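Local coordinates for mannose recognizing lectin (Marasmius oreades, PDB 4TKC), which recognises mannose as a fungal lectin of the bulb-type family, holding the sugar in more than one pocket of the chain, at residues A[25-31]-A[94-98]; A[37-41]-A[52-58]; A[47-51]-A[112-118]. All coordinates share one frame; numbering follows the deposited sequence.

Contact 1 (A[25-31]-A[94-98]). With MAN (alpha-D-mannopyranose), chain D.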
loop_
_atom_site.group_PDB
_atom_site.type_symbol
_atom_site.label_atom_id
_atom_site.label_comp_id
_atom_site.label_asym_id
_atom_site.label_seq_id
_atom_site.Cartn_x
_atom_site.Cartn_y
_atom_site.Cartn_z
ATOM N N SER A 25 14.161 -3.284 7.616
ATOM C CA SER A 25 15.546 -3.255 7.117
ATOM C C SER A 25 15.979 -4.650 6.667
ATOM O O SER A 25 15.484 -5.675 7.182
ATOM C CB SER A 25 16.541 -2.699 8.155
ATOM O OG SER A 25 16.613 -3.540 9.292
ATOM N N ASP A 26 16.952 -4.681 5.758
ATOM C CA ASP A 26 17.529 -5.938 5.312
ATOM C C ASP A 26 18.013 -6.782 6.489
ATOM O O ASP A 26 17.906 -8.004 6.497
ATOM C CB ASP A 26 18.641 -5.732 4.281
ATOM C CG ASP A 26 18.154 -5.084 3.004
ATOM O OD1 ASP A 26 16.943 -5.196 2.682
ATOM O OD2 ASP A 26 18.988 -4.389 2.376
ATOM N N SER A 27 18.540 -6.102 7.499
ATOM C CA SER A 27 19.079 -6.753 8.686
ATOM C C SER A 27 18.009 -7.365 9.571
ATOM O O SER A 27 18.319 -8.190 10.438
ATOM C CB SER A 27 19.854 -5.749 9.547
ATOM O OG SER A 27 18.960 -4.802 10.124
ATOM N N GLY A 28 16.756 -6.927 9.394
ATOM C CA GLY A 28 15.706 -7.329 10.320
ATOM C C GLY A 28 15.580 -6.496 11.588
ATOM O O GLY A 28 14.644 -6.706 12.377
ATOM N N ARG A 29 16.571 -5.626 11.849
ATOM C CA ARG A 29 16.649 -4.927 13.154
ATOM C C ARG A 29 15.830 -3.652 13.209
ATOM O O ARG A 29 15.404 -3.252 14.285
ATOM C CB ARG A 29 18.096 -4.603 13.548
ATOM C CG ARG A 29 19.036 -5.809 13.600
ATOM C CD ARG A 29 20.424 -5.453 14.109
ATOM N NE ARG A 29 20.356 -4.800 15.423
ATOM C CZ ARG A 29 21.277 -3.987 15.928
ATOM N NH1 ARG A 29 22.408 -3.733 15.266
ATOM N NH2 ARG A 29 20.943 -3.302 17.010
ATOM N N VAL A 30 15.539 -3.055 12.054
ATOM C CA VAL A 30 14.940 -1.730 12.046
ATOM C C VAL A 30 13.592 -1.846 11.315
ATOM O O VAL A 30 13.561 -2.372 10.212
ATOM C CB VAL A 30 15.843 -0.701 11.330
ATOM C CG1 VAL A 30 15.279 0.712 11.499
ATOM C CG2 VAL A 30 17.291 -0.751 11.872
ATOM N N GLU A 31 12.527 -1.398 11.977
ATOM C CA GLU A 31 11.166 -1.591 11.467
ATOM C C GLU A 31 10.415 -0.283 11.610
ATOM O O GLU A 31 10.292 0.295 12.701
ATOM C CB GLU A 31 10.492 -2.719 12.247
ATOM C CG GLU A 31 9.206 -3.222 11.585
ATOM C CD GLU A 31 8.641 -4.429 12.293
ATOM O OE1 GLU A 31 8.516 -4.380 13.529
ATOM O OE2 GLU A 31 8.188 -5.364 11.603
ATOM N N VAL A 94 13.119 4.956 2.590
ATOM C CA VAL A 94 13.904 3.772 2.845
ATOM C C VAL A 94 14.186 3.592 4.346
ATOM O O VAL A 94 14.704 4.519 5.038
ATOM C CB VAL A 94 15.263 3.788 2.090
ATOM C CG1 VAL A 94 16.008 2.490 2.304
ATOM C CG2 VAL A 94 15.042 3.991 0.600
ATOM N N CYS A 95 13.936 2.381 4.833
ATOM C CA CYS A 95 14.174 1.985 6.232
ATOM C C CYS A 95 15.519 1.256 6.221
ATOM O O CYS A 95 15.593 0.093 5.766
ATOM C CB CYS A 95 13.039 1.056 6.717
ATOM S SG CYS A 95 13.144 0.555 8.452
ATOM N N GLN A 96 16.567 1.940 6.716
ATOM C CA GLN A 96 17.945 1.445 6.508
ATOM C C GLN A 96 18.470 0.636 7.709
ATOM O O GLN A 96 17.999 0.817 8.854
ATOM C CB GLN A 96 18.890 2.627 6.247
ATOM C CG GLN A 96 18.572 3.378 4.971
ATOM C CD GLN A 96 19.468 4.554 4.644
ATOM O OE1 GLN A 96 20.260 5.028 5.513
ATOM N NE2 GLN A 96 19.567 4.884 3.393
ATOM N N ASN A 97 19.453 -0.224 7.418
ATOM C CA ASN A 97 20.126 -0.985 8.448
ATOM C C ASN A 97 20.810 -0.101 9.511
ATOM O O ASN A 97 20.853 -0.496 10.669
ATOM C CB ASN A 97 21.212 -1.888 7.866
ATOM C CG ASN A 97 20.685 -3.010 7.015
ATOM O OD1 ASN A 97 19.512 -3.403 7.097
ATOM N ND2 ASN A 97 21.564 -3.562 6.197
ATOM N N ASP A 98 21.151 1.137 9.142
ATOM C CA ASP A 98 21.833 2.005 10.119
ATOM C C ASP A 98 20.867 2.648 11.107
ATOM O O ASP A 98 21.339 3.304 12.091
ATOM C CB ASP A 98 22.753 3.020 9.451
ATOM C CG ASP A 98 22.045 4.087 8.651
ATOM O OD1 ASP A 98 20.788 4.074 8.518
ATOM O OD2 ASP A 98 22.805 4.883 8.019
HETATM C C1 MAN D . 23.355 9.114 7.086
HETATM C C2 MAN D . 23.020 7.754 6.485
HETATM C C3 MAN D . 22.740 7.938 4.996
HETATM C C4 MAN D . 21.624 8.975 4.791
HETATM C C5 MAN D . 22.015 10.293 5.467
HETATM C C6 MAN D . 20.880 11.285 5.429
HETATM O O1 MAN D . 24.586 9.585 6.578
HETATM O O2 MAN D . 21.923 7.234 7.184
HETATM O O3 MAN D . 22.339 6.693 4.469
HETATM O O4 MAN D . 21.410 9.164 3.401
HETATM O O5 MAN D . 22.371 10.079 6.833
HETATM O O6 MAN D . 21.324 12.543 5.889
HETATM O O HOH W 1 17.523 -2.012 4.705
HETATM O O HOH W 2 21.530 -4.625 3.184
HETATM O O HOH W 3 20.467 -3.050 11.369
#

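Contact 2 (A[37-41]-A[52-58])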
loop_
_atom_site.group_PDB
_atom_site.type_symbol
_atom_site.label_atom_id
_atom_site.label_comp_id
_atom_site.label_asym_id
_atom_site.label_seq_id
_atom_site.Cartn_x
_atom_site.Cartn_y
_atom_site.Cartn_z
ATOM N N GLU A 37 -2.866 0.724 17.036
ATOM C CA GLU A 37 -3.174 1.833 17.934
ATOM C C GLU A 37 -3.088 3.193 17.185
ATOM O O GLU A 37 -3.312 4.239 17.779
ATOM C CB GLU A 37 -2.228 1.815 19.166
ATOM C CG GLU A 37 -2.384 0.591 20.077
ATOM C CD GLU A 37 -1.901 -0.719 19.436
ATOM O OE1 GLU A 37 -0.848 -0.716 18.755
ATOM O OE2 GLU A 37 -2.532 -1.776 19.673
ATOM N N GLY A 38 -2.822 3.158 15.874
ATOM C CA GLY A 38 -2.730 4.377 15.064
ATOM C C GLY A 38 -1.471 5.197 15.296
ATOM O O GLY A 38 -1.429 6.400 15.017
ATOM N N ASN A 39 -0.405 4.514 15.693
ATOM C CA ASN A 39 0.864 5.200 15.775
ATOM C C ASN A 39 1.819 4.861 14.641
ATOM O O ASN A 39 1.748 3.778 14.061
ATOM C CB ASN A 39 1.551 4.940 17.124
ATOM C CG ASN A 39 0.670 5.335 18.288
ATOM O OD1 ASN A 39 -0.006 6.355 18.227
ATOM N ND2 ASN A 39 0.572 4.479 19.287
ATOM N N ILE A 40 2.669 5.824 14.299
ATOM C CA ILE A 40 3.687 5.667 13.273
ATOM C C ILE A 40 5.058 5.627 13.982
ATOM O O ILE A 40 5.458 6.588 14.662
ATOM C CB ILE A 40 3.677 6.825 12.266
ATOM C CG1 ILE A 40 2.280 6.976 11.638
ATOM C CG2 ILE A 40 4.703 6.593 11.177
ATOM C CD1 ILE A 40 2.131 8.238 10.828
ATOM N N GLN A 41 5.702 4.463 13.915
ATOM C CA GLN A 41 6.845 4.219 14.838
ATOM C C GLN A 41 7.981 3.499 14.142
ATOM O O GLN A 41 7.792 2.505 13.441
ATOM C CB GLN A 41 6.360 3.388 16.025
ATOM C CG GLN A 41 5.230 4.040 16.787
ATOM C CD GLN A 41 4.819 3.262 18.011
ATOM O OE1 GLN A 41 4.809 2.040 18.008
ATOM N NE2 GLN A 41 4.507 3.986 19.095
ATOM N N SER A 52 8.976 8.523 16.412
ATOM C CA SER A 52 7.552 8.236 16.270
ATOM C C SER A 52 6.691 9.459 16.104
ATOM O O SER A 52 7.066 10.551 16.432
ATOM C CB SER A 52 7.044 7.472 17.489
ATOM O OG SER A 52 7.157 8.278 18.648
ATOM N N VAL A 53 5.504 9.209 15.514
ATOM C CA VAL A 53 4.368 10.138 15.574
ATOM C C VAL A 53 3.226 9.377 16.256
ATOM O O VAL A 53 2.617 8.483 15.671
ATOM C CB VAL A 53 3.914 10.622 14.166
ATOM C CG1 VAL A 53 2.619 11.440 14.274
ATOM C CG2 VAL A 53 5.029 11.427 13.500
ATOM N N ASP A 54 2.974 9.706 17.515
ATOM C CA ASP A 54 2.048 8.948 18.346
ATOM C C ASP A 54 0.830 9.788 18.680
ATOM O O ASP A 54 0.894 11.000 18.668
ATOM C CB ASP A 54 2.738 8.586 19.669
ATOM C CG ASP A 54 3.926 7.658 19.486
ATOM O OD1 ASP A 54 3.900 6.797 18.570
ATOM O OD2 ASP A 54 4.866 7.740 20.296
ATOM N N GLY A 55 -0.313 9.130 18.842
ATOM C CA GLY A 55 -1.486 9.797 19.363
ATOM C C GLY A 55 -2.440 10.375 18.323
ATOM O O GLY A 55 -3.372 11.087 18.680
ATOM N N LYS A 56 -2.037 10.311 17.060
ATOM C CA LYS A 56 -2.846 10.941 16.002
ATOM C C LYS A 56 -3.778 10.036 15.179
ATOM O O LYS A 56 -4.387 10.514 14.223
ATOM C CB LYS A 56 -1.918 11.765 15.085
ATOM C CG LYS A 56 -1.075 12.756 15.887
ATOM C CD LYS A 56 -0.359 13.780 15.021
ATOM C CE LYS A 56 -1.302 14.802 14.404
ATOM N NZ LYS A 56 -0.594 15.887 13.660
ATOM N N ASN A 57 -3.977 8.797 15.622
ATOM C CA ASN A 57 -4.941 7.896 14.939
ATOM C C ASN A 57 -4.586 7.717 13.463
ATOM O O ASN A 57 -5.482 7.685 12.589
ATOM C CB ASN A 57 -6.377 8.384 15.094
ATOM C CG ASN A 57 -7.373 7.276 14.894
ATOM O OD1 ASN A 57 -7.172 6.143 15.346
ATOM N ND2 ASN A 57 -8.429 7.584 14.159
ATOM N N ALA A 58 -3.298 7.553 13.162
ATOM C CA ALA A 58 -2.871 7.258 11.805
ATOM C C ALA A 58 -3.488 5.953 11.302
ATOM O O ALA A 58 -3.524 4.947 12.033
ATOM C CB ALA A 58 -1.375 7.171 11.717
HETATM O O HOH W 4 -2.922 7.178 17.787
HETATM O O HOH W 5 -5.659 5.707 17.536
HETATM O O HOH W 6 -0.150 8.846 15.431
#

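Contact 3 (A[47-51]-A[112-118]). With MAN (alpha-D-mannopyranose), chain D.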
loop_
_atom_site.group_PDB
_atom_site.type_symbol
_atom_site.label_atom_id
_atom_site.label_comp_id
_atom_site.label_asym_id
_atom_site.label_seq_id
_atom_site.Cartn_x
_atom_site.Cartn_y
_atom_site.Cartn_z
ATOM N N SER A 47 12.486 -3.050 20.422
ATOM C CA SER A 47 12.795 -2.658 21.791
ATOM C C SER A 47 12.896 -1.126 21.922
ATOM O O SER A 47 12.284 -0.509 22.800
ATOM C CB SER A 47 14.115 -3.353 22.210
ATOM O OG SER A 47 14.814 -2.681 23.260
ATOM N N ARG A 48 13.603 -0.507 20.995
ATOM C CA ARG A 48 13.991 0.906 21.142
ATOM C C ARG A 48 13.270 1.776 20.102
ATOM O O ARG A 48 13.472 1.603 18.912
ATOM C CB ARG A 48 15.510 0.983 21.013
ATOM C CG ARG A 48 16.147 2.348 20.952
ATOM C CD ARG A 48 17.658 2.172 20.987
ATOM N NE ARG A 48 18.347 3.409 20.658
ATOM C CZ ARG A 48 19.659 3.489 20.406
ATOM N NH1 ARG A 48 20.441 2.378 20.383
ATOM N NH2 ARG A 48 20.168 4.672 20.094
ATOM N N LYS A 49 12.365 2.637 20.578
ATOM C CA LYS A 49 11.620 3.566 19.716
ATOM C C LYS A 49 12.523 4.717 19.304
ATOM O O LYS A 49 12.858 5.595 20.106
ATOM C CB LYS A 49 10.359 4.106 20.405
ATOM C CG LYS A 49 9.344 4.740 19.444
ATOM C CD LYS A 49 7.937 4.881 20.049
ATOM C CE LYS A 49 7.919 5.910 21.165
ATOM N NZ LYS A 49 6.556 6.023 21.758
ATOM N N LEU A 50 13.048 4.612 18.097
ATOM C CA LEU A 50 13.956 5.615 17.543
ATOM C C LEU A 50 13.264 6.935 17.238
ATOM O O LEU A 50 13.830 8.018 17.353
ATOM C CB LEU A 50 14.664 5.076 16.313
ATOM C CG LEU A 50 15.543 3.855 16.540
ATOM C CD1 LEU A 50 16.087 3.398 15.187
ATOM C CD2 LEU A 50 16.646 4.140 17.558
ATOM N N TRP A 51 12.034 6.819 16.724
ATOM C CA TRP A 51 11.315 7.964 16.185
ATOM C C TRP A 51 9.857 7.578 16.089
ATOM O O TRP A 51 9.559 6.413 15.868
ATOM C CB TRP A 51 11.853 8.291 14.773
ATOM C CG TRP A 51 11.201 9.465 14.097
ATOM C CD1 TRP A 51 11.656 10.741 14.005
ATOM C CD2 TRP A 51 9.996 9.414 13.301
ATOM N NE1 TRP A 51 10.774 11.498 13.244
ATOM C CE2 TRP A 51 9.752 10.701 12.828
ATOM C CE3 TRP A 51 9.107 8.398 12.960
ATOM C CZ2 TRP A 51 8.646 11.021 12.071
ATOM C CZ3 TRP A 51 7.972 8.717 12.160
ATOM C CH2 TRP A 51 7.775 10.014 11.719
ATOM N N TRP A 112 15.022 14.225 3.333
ATOM C CA TRP A 112 14.439 14.182 4.660
ATOM C C TRP A 112 14.928 12.904 5.351
ATOM O O TRP A 112 15.187 11.867 4.719
ATOM C CB TRP A 112 12.906 14.203 4.608
ATOM C CG TRP A 112 12.228 14.190 5.945
ATOM C CD1 TRP A 112 11.757 15.266 6.624
ATOM C CD2 TRP A 112 11.892 13.037 6.747
ATOM N NE1 TRP A 112 11.206 14.874 7.812
ATOM C CE2 TRP A 112 11.255 13.510 7.904
ATOM C CE3 TRP A 112 12.130 11.664 6.629
ATOM C CZ2 TRP A 112 10.809 12.652 8.914
ATOM C CZ3 TRP A 112 11.702 10.834 7.616
ATOM C CH2 TRP A 112 11.019 11.322 8.737
ATOM N N HIS A 113 15.156 13.007 6.649
ATOM C CA HIS A 113 15.509 11.836 7.409
ATOM C C HIS A 113 15.094 11.980 8.863
ATOM O O HIS A 113 14.909 13.108 9.397
ATOM C CB HIS A 113 16.995 11.486 7.216
ATOM C CG HIS A 113 17.952 12.368 7.959
ATOM N ND1 HIS A 113 17.966 13.741 7.828
ATOM C CD2 HIS A 113 18.964 12.062 8.807
ATOM C CE1 HIS A 113 18.935 14.241 8.583
ATOM N NE2 HIS A 113 19.516 13.247 9.226
ATOM N N THR A 114 15.015 10.836 9.525
ATOM C CA THR A 114 14.714 10.817 10.941
ATOM C C THR A 114 15.909 11.260 11.804
ATOM O O THR A 114 15.735 11.516 12.994
ATOM C CB THR A 114 14.189 9.422 11.415
ATOM O OG1 THR A 114 15.052 8.389 10.969
ATOM C CG2 THR A 114 12.745 9.176 10.920
ATOM N N ASN A 115 17.118 11.167 11.250
ATOM C CA ASN A 115 18.355 11.424 12.001
ATOM C C ASN A 115 18.421 10.419 13.136
ATOM O O ASN A 115 18.802 10.797 14.253
ATOM C CB ASN A 115 18.463 12.872 12.544
ATOM C CG ASN A 115 19.822 13.142 13.206
ATOM O OD1 ASN A 115 20.830 12.667 12.686
ATOM N ND2 ASN A 115 19.863 13.850 14.382
ATOM N N THR A 116 18.402 9.141 12.786
ATOM C CA THR A 116 18.419 8.052 13.749
ATOM C C THR A 116 19.326 6.928 13.228
ATOM O O THR A 116 19.070 5.727 13.493
ATOM C CB THR A 116 16.997 7.515 14.046
ATOM O OG1 THR A 116 16.405 7.031 12.833
ATOM C CG2 THR A 116 16.082 8.581 14.639
ATOM N N ALA A 117 20.450 7.339 12.604
ATOM C CA ALA A 117 21.499 6.408 12.134
ATOM C C ALA A 117 22.401 5.987 13.321
ATOM O O ALA A 117 23.573 6.398 13.456
ATOM C CB ALA A 117 22.317 7.021 10.999
ATOM N N VAL A 118 21.831 5.147 14.176
ATOM C CA VAL A 118 22.420 4.767 15.446
ATOM C C VAL A 118 23.223 3.495 15.381
ATOM O O VAL A 118 24.015 3.282 16.259
ATOM C CB VAL A 118 21.349 4.583 16.565
ATOM C CG1 VAL A 118 20.659 5.909 16.864
ATOM C CG2 VAL A 118 20.334 3.495 16.211
HETATM C C1 MAN D . 23.355 9.114 7.086
HETATM C C2 MAN D . 23.020 7.754 6.485
HETATM C C3 MAN D . 22.740 7.938 4.996
HETATM C C4 MAN D . 21.624 8.975 4.791
HETATM C C5 MAN D . 22.015 10.293 5.467
HETATM C C6 MAN D . 20.880 11.285 5.429
HETATM O O1 MAN D . 24.586 9.585 6.578
HETATM O O2 MAN D . 21.923 7.234 7.184
HETATM O O3 MAN D . 22.339 6.693 4.469
HETATM O O4 MAN D . 21.410 9.164 3.401
HETATM O O5 MAN D . 22.371 10.079 6.833
HETATM O O6 MAN D . 21.324 12.543 5.889
#

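Contact 1 (A[25-31]-A[94-98])
Asn97 turns its side-chain amide against the turn of 25-31, and OD1 does the touching. The backbone N of Ser27 donates to Asn97 OD1 at 2.9 Å with an N-H...O angle of 152°, arriving above the carbonyl plane (38° out of it). Asn97 CG sits beside its own backbone N, chi1 -68°, which swings the amide over the start of the turn, where OD1 lies 3.2 Å from Ser25 CB. The receiving loop is a type I beta turn from Ser25 to Gly28, linking strands 21-24 and 30-34 in one antiparallel sheet, consistent with the beta-prism II fold of bulb-type lectins; Asn97 follows strand 92-95 of another sheet. Within the turn, Ser25 OG accepts from Val30 N at 3.0 Å and shares a hydrogen bond with Ser27 OG. Val30 sets its two methyls on different targets: CG1 is 3.7 Å from Cys95 SG, and CG2 is 3.5 Å from Gln96 O. One water joins Asp26 N to Cys95 O, another Ser27 OG to Asn97 O. Asp98 points away from the turn, and its OD2 accepts a bond of 2.6 Å from O2 of alpha-D-mannopyranose, which Asn100 and Tyr104 also hold.

Contact 2 (A[37-41]-A[52-58])
Gln41 and Asp54 share a first torsion, with CG beside the backbone N in each (chi1 -58° and -64°), and the extended Gln41 chain then carries its amide across to the carboxylate. The two side chains cross at about a right angle, their flat groups 77° apart, and Gln41 NE2 donates to Asp54 OD1 at 2.9 Å from above the carboxylate plane. The other oxygen, Asp54 OD2, accepts from Ser52 OG at 2.9 Å and forms a salt bridge with Lys49. Asn39, just before the strand, uses OD1 to accept from Gly55 N at 2.9 Å in a nearly straight bond.

These groups surround the open end of the antiparallel hairpin 40-44/48-53. Ile40 and Val53 form its hydrogen-bonded pair, with Ile40 N to Val53 O at 3.0 Å and the return bond from Val53 N to Ile40 O. On the face that Ile40 shares with Val53, Ile40 CG1 rests 3.7 Å from Ala58 CB. Beyond the strands, Ala58 N donates to Gly38 O, and Gly38 CA makes a CA-H...O contact with Ala58 O at 3.2 Å; Gly38, at positive phi, has no CB to run into Asn57 CA. A water bridges Gly38 O, Val53 O and Lys56 N. Residues 54-58 lead out toward strand 60-63 of the next sheet, with Val53 touching Trp80 and Ala58 touching Val79. With an amide, a hydroxyl and a lysine all donating to its two oxygens, the Asp54 carboxylate would probably favour its ionised form.

Contact 3 (A[47-51]-A[112-118])
Thr114 lays its CG2 methyl on the five-membered ring of Trp51, 3.5 Å from the ring centroid and only 9° off the normal, a well-centred CH-pi contact over the ring face. Farther out on the indole, Trp112 meets it as an offset edge-to-face pair: the edge of the Trp112 six-membered ring is directed at the Trp51 face, the planes are 86° apart, and Trp112 CH2 is 4.1 Å from Trp51 CZ2. Trp51 has CG anti to its backbone N, chi1 -180°, and Trp112 nearly the same; they lie on the outermost strands 48-53 and 109-113 of two sheets, and their indoles meet between them, consistent with the pseudo-threefold plan of a beta-prism II lectin. Trp80 meets Trp51 as well, bringing in the third sheet.

Leu50 and Trp51 both face Leu42 in a classic beta bulge, and both point toward 112-118. Leu50 CB lies 4.1 Å from Thr116 CB, while Leu50 CD2 and Val118 CG2 reach toward each other tip to tip, 4.0 Å apart. At the rim Val118, coming from the opposite direction to the extended Arg48, sets CG2 over one guanidinium face, toward its edge, with Arg48 NH2 3.5 Å from Val118 CG1.

Thr114 OG1 donates to Thr116 OG1 at 2.7 Å, and Thr116 OG1 bonds in turn to Gly99 O. His113 and Ala117 line the mannose pocket directly, O6 of the sugar lying over the His113 ring. The contact therefore rests on aromatic and aliphatic packing, with Arg48 laid on Val118, while Thr114 OG1 and Thr116 N, both bonded to Asn100 OD1, probably help to position Asn100, whose ND2 grips the mannose.

From the N terminus, the chain first meets 25-31, whose loop closes only at 94-98 (contact 1). Inside that loop, 37-41 pairs with 52-58, a short hairpin closure nested wholly within contact 1. The segment 47-51 lies inside this hairpin but meets 112-118, near the C terminus, so contact 3 crosses both others. Contact 2 closes the hairpin of one sheet and the loop that leaves it, whereas contacts 1 and 3 tie that sheet to the one formed by 10-12, 92-95, 101-105 and 109-113. Contacts 1 and 3 converge on one mannose, with Asp98 OD2 3.7 Å from Ala117 CB. Contacts 2 and 3 share strand 48-53, and Ile40 CG2 lies 4.0 Å from Trp51 CZ3.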